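Local coordinates for phenylacetic acid degradation-related protein (Ralstonia eutropha JMP134, PDB 2PIM), which probably hydrolyses fatty acyl-CoA thioesters, as a hotdog-fold member of the PaaI-type thioesterase family, at residues L86-S91 with A131-M136. Numbering follows the deposited sequence.
Sequences LNLNLS and ATATCM
Ala131 rests its methyl group against the ends of two leucines of the antiparallel strand 86-91: its CB lies 3.8 Å from Leu90 CD2 and also meets Leu88 CD1, on the sheet face that rests against Leu65 of helix 58-75. Thr132, on the other face, forms a hydrogen-bonded pair with Asn89. Thr132 N donates to Asn89 O at 3.0 Å and Thr132 O accepts from Asn89 N at 2.9 Å. Thr132 O also accepts a hydrogen bond from a water, so this carbonyl serves two donors. Ala133 returns to the helix side in a non-hydrogen-bonded pair with Leu88; its CB is 4.0 Å from Leu88 CD1, which reaches both alanines because Leu88 CG stands anti to the backbone N (chi1 -179°). Helix 58-75 packs on this face, with Thr69 against Ala133 and Asp66 against Leu88, the arrangement of a hotdog fold, whose curved antiparallel sheet wraps a long central helix. Strand 86-91 also pairs antiparallel with a strand of the second subunit, carrying the sheet across the dimer. Thr134 N donates to Asn87 O at 2.9 Å. Thr134 O faces both Leu86 and Asn87 in a classic beta bulge, accepting a bond of 2.8 Å from Leu86 N and a weak one of 3.4 Å from Asn87 N. On the face away from the helix, Thr134 OG1 donates to the water that also binds Thr132 O and donates to Asn87 OD1, bridging the two strands; Asn87 ND2 instead bonds Asn89 OD1 of the second subunit. Cys135 turns its CB away from strand 86-91 and touches Val117 of strand 114-123. Selenomethionine Met136 ends the segment, its CB 4.1 Å from Leu86 CD1 where the two side chains cross at a slant.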
loop_
_atom_site.group_PDB
_atom_site.type_symbol
_atom_site.label_atom_id
_atom_site.label_comp_id
_atom_site.label_asym_id
_atom_site.label_seq_id
_atom_site.Cartn_x
_atom_site.Cartn_y
_atom_site.Cartn_z
ATOM N N LEU A 86 0.666 -6.575 -11.209
ATOM C CA LEU A 86 2.090 -6.734 -11.446
ATOM C C LEU A 86 2.842 -5.532 -10.939
ATOM O O LEU A 86 3.918 -5.665 -10.367
ATOM C CB LEU A 86 2.368 -6.884 -12.932
ATOM C CG LEU A 86 1.684 -8.047 -13.622
ATOM C CD1 LEU A 86 2.100 -8.091 -15.088
ATOM C CD2 LEU A 86 1.997 -9.400 -12.971
ATOM N N ASN A 87 2.281 -4.356 -11.169
ATOM C CA ASN A 87 2.874 -3.101 -10.752
ATOM C C ASN A 87 1.735 -2.212 -10.318
ATOM O O ASN A 87 0.624 -2.315 -10.891
ATOM C CB ASN A 87 3.635 -2.429 -11.936
ATOM C CG ASN A 87 4.460 -1.188 -11.505
ATOM O OD1 ASN A 87 3.997 -0.045 -11.634
ATOM N ND2 ASN A 87 5.737 -1.425 -11.063
ATOM N N LEU A 88 2.003 -1.375 -9.303
ATOM C CA LEU A 88 1.076 -0.353 -8.837
ATOM C C LEU A 88 1.900 0.915 -8.520
ATOM O O LEU A 88 2.802 0.863 -7.730
ATOM C CB LEU A 88 0.380 -0.840 -7.571
ATOM C CG LEU A 88 -0.674 0.015 -6.857
ATOM C CD1 LEU A 88 -1.844 0.360 -7.745
ATOM C CD2 LEU A 88 -1.159 -0.727 -5.643
ATOM N N ASN A 89 1.629 2.017 -9.203
ATOM C CA ASN A 89 2.347 3.238 -8.980
ATOM C C ASN A 89 1.413 4.172 -8.260
ATOM O O ASN A 89 0.316 4.437 -8.748
ATOM C CB ASN A 89 2.836 3.872 -10.300
ATOM C CG ASN A 89 3.665 5.147 -10.060
ATOM O OD1 ASN A 89 3.130 6.240 -10.087
ATOM N ND2 ASN A 89 4.955 4.992 -9.802
ATOM N N LEU A 90 1.861 4.682 -7.120
ATOM C CA LEU A 90 1.045 5.483 -6.223
ATOM C C LEU A 90 1.611 6.881 -6.141
ATOM O O LEU A 90 2.794 7.032 -6.006
ATOM C CB LEU A 90 1.104 4.908 -4.804
ATOM C CG LEU A 90 0.638 3.469 -4.684
ATOM C CD1 LEU A 90 0.934 2.976 -3.256
ATOM C CD2 LEU A 90 -0.831 3.291 -5.054
ATOM N N SER A 91 0.738 7.880 -6.245
ATOM C CA SER A 91 1.096 9.264 -6.124
ATOM C C SER A 91 0.252 9.775 -4.987
ATOM O O SER A 91 -0.981 9.556 -4.953
ATOM C CB SER A 91 0.790 10.063 -7.417
ATOM O OG SER A 91 1.492 9.557 -8.537
ATOM N N ALA A 131 -3.474 6.301 -8.390
ATOM C CA ALA A 131 -2.760 5.120 -8.774
ATOM C C ALA A 131 -2.905 4.745 -10.250
ATOM O O ALA A 131 -3.918 5.023 -10.898
ATOM C CB ALA A 131 -3.225 3.945 -7.968
ATOM N N THR A 132 -1.892 4.023 -10.724
ATOM C CA THR A 132 -1.919 3.298 -11.963
ATOM C C THR A 132 -1.562 1.855 -11.648
ATOM O O THR A 132 -0.507 1.588 -11.069
ATOM C CB THR A 132 -0.843 3.927 -12.924
ATOM O OG1 THR A 132 -1.302 5.223 -13.336
ATOM C CG2 THR A 132 -0.616 3.058 -14.139
ATOM N N ALA A 133 -2.415 0.937 -12.043
ATOM C CA ALA A 133 -2.196 -0.489 -11.868
ATOM C C ALA A 133 -2.048 -1.160 -13.203
ATOM O O ALA A 133 -2.818 -0.893 -14.121
ATOM C CB ALA A 133 -3.375 -1.113 -11.157
ATOM N N THR A 134 -1.040 -2.019 -13.307
ATOM C CA THR A 134 -0.883 -2.944 -14.421
ATOM C C THR A 134 -1.177 -4.337 -13.929
ATOM O O THR A 134 -0.492 -4.811 -13.040
ATOM C CB THR A 134 0.557 -2.895 -14.935
ATOM O OG1 THR A 134 0.850 -1.551 -15.280
ATOM C CG2 THR A 134 0.743 -3.790 -16.112
ATOM N N CYS A 135 -2.193 -4.967 -14.499
ATOM C CA CYS A 135 -2.743 -6.223 -14.017
ATOM C C CYS A 135 -2.732 -7.235 -15.128
ATOM O O CYS A 135 -2.983 -6.889 -16.262
ATOM C CB CYS A 135 -4.203 -6.055 -13.586
ATOM S SG CYS A 135 -4.419 -4.797 -12.345
HETATM N N MSE A 136 -2.423 -8.479 -14.810
HETATM C CA MSE A 136 -2.501 -9.552 -15.794
HETATM C C MSE A 136 -3.661 -10.407 -15.379
HETATM O O MSE A 136 -4.002 -10.422 -14.201
HETATM C CB MSE A 136 -1.236 -10.392 -15.739
HETATM C CG MSE A 136 -0.977 -11.277 -16.944
HETATM SE SE MSE A 136 0.655 -12.281 -16.563
HETATM C CE MSE A 136 1.880 -11.659 -17.709
HETATM O O HOH W 1 1.444 0.426 -13.172
#